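Local coordinates for esterase (uncultured bacterium FLS12, PDB 4RGY), which is a low-temperature-active alkaline esterase of the alpha/beta-hydrolase clan, which hydrolyses ester bonds, at residues Thr45-His50 / Glu101-Leu106; Met72-Val77 / Arg256-Leu261. All blocks are in the same frame, centred on the assembly; numbering follows the deposited sequence.

Contact 1: residues Thr45-His50 / Glu101-Leu106; sequences TLFLLH and EELPAL
Phe47 on strand 45-49 faces Pro104 on helix 95-110, with their CA atoms 8.4 Å apart, the shortest CA separation between the two segments. The contact is apolar, with no hydrogen bond across it; the Phe47 ring meets side-chain atoms of Leu103 and Pro104 and also the backbone CA of Pro104. The CB of Phe47 points toward the helix. Its CG is anti to the carbonyl carbon (chi1 -67°), which brings CD2, CE2 and CZ up to the helix. Leu103 touches the ring with one branch: its CD2 sits at the ring edge, near the ring plane, 3.9 Å from Phe47 CE2. Leu103 and Phe47 pass alongside each other, pointing opposite ways. The side chains of Pro104 and Phe47 run at about a right angle to each other. Pro104 CB lies 3.9 Å from Phe47 CZ, and Pro104 CA is 3.9 Å from Phe47 CE2. The proline nitrogen makes no bond to the preceding turn, and the helix is kinked there. All three touching residues are buried. Leu103 also packs on Phe98 and Pro79, while Phe47 reaches Thr120 on the neighbouring strand. With an alanine here in place of Phe47, Leu103 and Pro104 would probably lose their common partner and a gap would open between strand and helix. This is the alpha/beta-hydrolase fold: a helix laid over one face of the central, mainly parallel sheet, here the helix that precedes strand 120-125 and its probable nucleophile elbow.

Contact 2: residues Met72-Val77 / Arg256-Leu261; sequences MGLAVV and RVLAWL
No aromatic ring separates Met72 and Leu74 from Leu258 and Leu261; the one such ring in the two segments, Trp260, is turned to other partners. Val257 O lies in its plane at the edge, 3.6 Å from Trp260 CE3. Lys207 makes a cation-pi contact with this ring, and Tyr209 meets it with the planes at about 60°. The contact itself is made by aliphatic chains and a thioether. Leu74 uses a single methyl, CD2, for both of its partners. It lies 3.9 Å from Leu258 CD2 and 4.1 Å from Leu261 CD1. Leu74 and Leu261 cross at about a right angle. Met72 passes Leu258 at a slant, with its SD 4.1 Å from Leu258 CB. Its chain bends at the sulfur (chi3 59°), which carries the methyl CE to 3.6 Å from Leu258 O. That carbonyl is near the end of the helix and accepts a weak bond from Leu261 N. Met72 is partly exposed, whereas the three leucines are buried. No hydrogen bond or salt bridge crosses between the segments, so the hold of the last helical turn and the residue just after it on the approach to strand 75-79 rests mainly on van der Waals contact between apolar groups, with Met72 CE also against the Leu258 carbonyl oxygen.

In the fold
After strands 2-11 and 16-25, the chain reaches strand 45-49; then two short helices, 58-62 and 65-68, lead to strand 75-79, and helix 95-110 follows. Contact 1 closes a loop of 50 residues when that helix returns to strand 45-49. Contact 2 opens inside this loop, at 72-77, and closes 178 residues later at the last helix, 247-260, so the two contacts cross. Their strands are parallel neighbours in the sheet. Leu46 N lies 2.8 Å from Ala75 O, and Leu46 O lies 2.9 Å from Val77 N, both probable hydrogen bonds. The two helices lie on opposite faces of the sheet. Together the contacts tie helix 95-110 to strand 45-49, and helix 247-260 to the approach to strand 75-79.

Contact 1: residues Thr45-His50 / Glu101-Leu106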
# COMPACT_ATOMS: atom_id res chain seq x y z
N THR A 45 -11.72 13.37 -15.40
CA THR A 45 -11.12 13.17 -14.09
C THR A 45 -11.76 14.04 -13.03
O THR A 45 -11.92 15.25 -13.20
CB THR A 45 -9.60 13.44 -14.13
OG1 THR A 45 -8.99 12.52 -15.04
CG2 THR A 45 -8.96 13.25 -12.75
N LEU A 46 -12.12 13.40 -11.92
CA LEU A 46 -12.56 14.12 -10.73
C LEU A 46 -11.42 14.18 -9.72
O LEU A 46 -10.91 13.14 -9.28
CB LEU A 46 -13.78 13.43 -10.11
CG LEU A 46 -14.21 13.89 -8.72
CD1 LEU A 46 -14.76 15.31 -8.77
CD2 LEU A 46 -15.26 12.94 -8.13
N PHE A 47 -11.02 15.39 -9.36
CA PHE A 47 -10.08 15.59 -8.27
C PHE A 47 -10.90 15.70 -7.00
O PHE A 47 -11.76 16.58 -6.89
CB PHE A 47 -9.23 16.85 -8.52
CG PHE A 47 -8.31 16.70 -9.69
CD1 PHE A 47 -8.76 16.91 -10.99
CD2 PHE A 47 -6.99 16.30 -9.50
CE1 PHE A 47 -7.90 16.74 -12.08
CE2 PHE A 47 -6.13 16.13 -10.57
CZ PHE A 47 -6.58 16.34 -11.86
N LEU A 48 -10.66 14.79 -6.06
CA LEU A 48 -11.54 14.60 -4.91
C LEU A 48 -10.74 14.85 -3.65
O LEU A 48 -9.83 14.09 -3.30
CB LEU A 48 -12.13 13.18 -4.94
CG LEU A 48 -13.18 12.82 -3.88
CD1 LEU A 48 -14.38 13.77 -3.90
CD2 LEU A 48 -13.64 11.38 -4.10
N LEU A 49 -11.06 15.97 -3.00
CA LEU A 49 -10.22 16.55 -1.95
C LEU A 49 -10.67 16.19 -0.54
O LEU A 49 -11.86 16.16 -0.23
CB LEU A 49 -10.19 18.06 -2.12
CG LEU A 49 -9.87 18.52 -3.55
CD1 LEU A 49 -9.81 20.04 -3.60
CD2 LEU A 49 -8.58 17.89 -4.06
N HIS A 50 -9.69 15.93 0.32
CA HIS A 50 -9.97 15.52 1.71
C HIS A 50 -10.24 16.69 2.65
O HIS A 50 -10.05 17.85 2.30
CB HIS A 50 -8.84 14.64 2.27
CG HIS A 50 -7.53 15.34 2.46
ND1 HIS A 50 -7.33 16.34 3.40
CD2 HIS A 50 -6.33 15.18 1.83
CE1 HIS A 50 -6.07 16.75 3.35
NE2 HIS A 50 -5.45 16.06 2.40
N GLU A 101 -1.44 23.40 -9.68
CA GLU A 101 -0.50 23.32 -10.80
C GLU A 101 0.19 21.96 -10.89
O GLU A 101 0.01 21.21 -11.86
CB GLU A 101 0.54 24.44 -10.72
CG GLU A 101 -0.04 25.86 -10.65
CD GLU A 101 -0.63 26.32 -11.96
OE1 GLU A 101 -0.34 25.71 -13.00
OE2 GLU A 101 -1.40 27.31 -11.95
N GLU A 102 1.00 21.64 -9.89
CA GLU A 102 1.85 20.45 -9.98
C GLU A 102 1.09 19.14 -9.92
O GLU A 102 1.36 18.21 -10.69
CB GLU A 102 2.93 20.46 -8.90
CG GLU A 102 4.01 19.43 -9.18
CD GLU A 102 4.98 19.27 -8.04
OE1 GLU A 102 4.59 19.44 -6.88
OE2 GLU A 102 6.16 18.94 -8.32
N LEU A 103 0.15 19.04 -9.00
CA LEU A 103 -0.55 17.78 -8.80
C LEU A 103 -1.33 17.32 -10.03
O LEU A 103 -1.19 16.16 -10.43
CB LEU A 103 -1.44 17.85 -7.57
CG LEU A 103 -2.10 16.58 -7.08
CD1 LEU A 103 -2.32 16.93 -5.71
CD2 LEU A 103 -3.42 16.30 -7.73
N PRO A 104 -2.14 18.20 -10.64
CA PRO A 104 -2.83 17.76 -11.86
C PRO A 104 -1.84 17.39 -12.96
O PRO A 104 -2.06 16.42 -13.69
CB PRO A 104 -3.67 18.97 -12.25
CG PRO A 104 -3.84 19.74 -10.99
CD PRO A 104 -2.57 19.56 -10.24
N ALA A 105 -0.75 18.14 -13.09
CA ALA A 105 0.27 17.82 -14.08
C ALA A 105 0.88 16.44 -13.83
O ALA A 105 1.06 15.66 -14.77
CB ALA A 105 1.36 18.88 -14.12
N LEU A 106 1.19 16.15 -12.57
CA LEU A 106 1.78 14.85 -12.24
C LEU A 106 0.80 13.72 -12.51
O LEU A 106 1.16 12.68 -13.08
CB LEU A 106 2.23 14.82 -10.78
CG LEU A 106 3.49 15.63 -10.46
CD1 LEU A 106 3.69 15.74 -8.96
CD2 LEU A 106 4.74 15.03 -11.11

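Contact 2: residues Met72-Val77 / Arg256-Leu261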
# COMPACT_ATOMS: atom_id res chain seq x y z
N MET A 72 -19.04 5.01 -14.85
CA MET A 72 -19.08 6.37 -15.37
C MET A 72 -17.97 6.70 -16.37
O MET A 72 -18.04 7.73 -17.04
CB MET A 72 -19.05 7.37 -14.21
CG MET A 72 -20.20 7.19 -13.24
SD MET A 72 -20.20 8.44 -11.94
CE MET A 72 -20.31 9.96 -12.89
N GLY A 73 -16.96 5.85 -16.46
CA GLY A 73 -15.82 6.17 -17.31
C GLY A 73 -15.06 7.37 -16.77
O GLY A 73 -14.54 8.20 -17.52
N LEU A 74 -14.99 7.44 -15.44
CA LEU A 74 -14.47 8.59 -14.72
C LEU A 74 -13.31 8.17 -13.83
O LEU A 74 -13.44 7.25 -13.03
CB LEU A 74 -15.57 9.18 -13.82
CG LEU A 74 -15.23 10.38 -12.93
CD1 LEU A 74 -14.94 11.57 -13.80
CD2 LEU A 74 -16.38 10.67 -11.98
N ALA A 75 -12.17 8.83 -13.99
CA ALA A 75 -11.03 8.62 -13.10
C ALA A 75 -11.18 9.52 -11.88
O ALA A 75 -11.80 10.59 -11.95
CB ALA A 75 -9.74 8.90 -13.82
N VAL A 76 -10.64 9.08 -10.74
CA VAL A 76 -10.67 9.91 -9.54
C VAL A 76 -9.27 10.02 -8.96
O VAL A 76 -8.57 9.02 -8.78
CB VAL A 76 -11.63 9.33 -8.48
CG1 VAL A 76 -11.76 10.29 -7.31
CG2 VAL A 76 -13.01 9.08 -9.07
N VAL A 77 -8.86 11.25 -8.65
CA VAL A 77 -7.54 11.51 -8.09
C VAL A 77 -7.72 12.11 -6.70
O VAL A 77 -8.35 13.16 -6.56
CB VAL A 77 -6.73 12.49 -8.98
CG1 VAL A 77 -5.40 12.88 -8.31
CG2 VAL A 77 -6.46 11.86 -10.35
N ARG A 256 -24.86 12.05 -5.16
CA ARG A 256 -25.64 13.12 -5.78
C ARG A 256 -24.73 14.04 -6.58
O ARG A 256 -25.06 14.45 -7.69
CB ARG A 256 -26.42 13.89 -4.73
CG ARG A 256 -27.36 13.02 -3.91
CD ARG A 256 -28.21 13.85 -2.96
NE ARG A 256 -29.01 14.83 -3.68
CZ ARG A 256 -30.20 14.57 -4.22
NH1 ARG A 256 -30.73 13.36 -4.14
NH2 ARG A 256 -30.86 15.53 -4.86
N VAL A 257 -23.55 14.34 -6.04
CA VAL A 257 -22.59 15.14 -6.78
C VAL A 257 -22.18 14.45 -8.08
O VAL A 257 -22.10 15.09 -9.13
CB VAL A 257 -21.36 15.47 -5.93
CG1 VAL A 257 -20.24 16.05 -6.79
CG2 VAL A 257 -21.73 16.43 -4.80
N LEU A 258 -21.92 13.15 -8.01
CA LEU A 258 -21.53 12.40 -9.20
C LEU A 258 -22.61 12.47 -10.30
O LEU A 258 -22.29 12.65 -11.47
CB LEU A 258 -21.20 10.95 -8.85
CG LEU A 258 -19.90 10.73 -8.07
CD1 LEU A 258 -19.83 9.30 -7.59
CD2 LEU A 258 -18.67 11.08 -8.90
N ALA A 259 -23.87 12.34 -9.91
CA ALA A 259 -24.97 12.40 -10.88
C ALA A 259 -25.11 13.78 -11.50
O ALA A 259 -25.59 13.92 -12.64
CB ALA A 259 -26.28 11.99 -10.21
N TRP A 260 -24.69 14.78 -10.75
CA TRP A 260 -24.80 16.18 -11.13
C TRP A 260 -23.68 16.65 -12.06
O TRP A 260 -23.82 17.64 -12.77
CB TRP A 260 -24.86 17.02 -9.85
CG TRP A 260 -24.59 18.50 -9.98
CD1 TRP A 260 -25.51 19.50 -10.16
CD2 TRP A 260 -23.32 19.15 -9.86
NE1 TRP A 260 -24.88 20.72 -10.18
CE2 TRP A 260 -23.54 20.54 -9.99
CE3 TRP A 260 -22.02 18.69 -9.65
CZ2 TRP A 260 -22.50 21.47 -9.94
CZ3 TRP A 260 -20.99 19.61 -9.60
CH2 TRP A 260 -21.23 20.98 -9.74
N LEU A 261 -22.55 15.93 -12.06
CA LEU A 261 -21.41 16.34 -12.88
C LEU A 261 -21.81 16.44 -14.35
O LEU A 261 -22.52 15.58 -14.86
CB LEU A 261 -20.25 15.36 -12.74
CG LEU A 261 -19.52 15.28 -11.40
CD1 LEU A 261 -18.41 14.23 -11.47
CD2 LEU A 261 -18.95 16.63 -10.97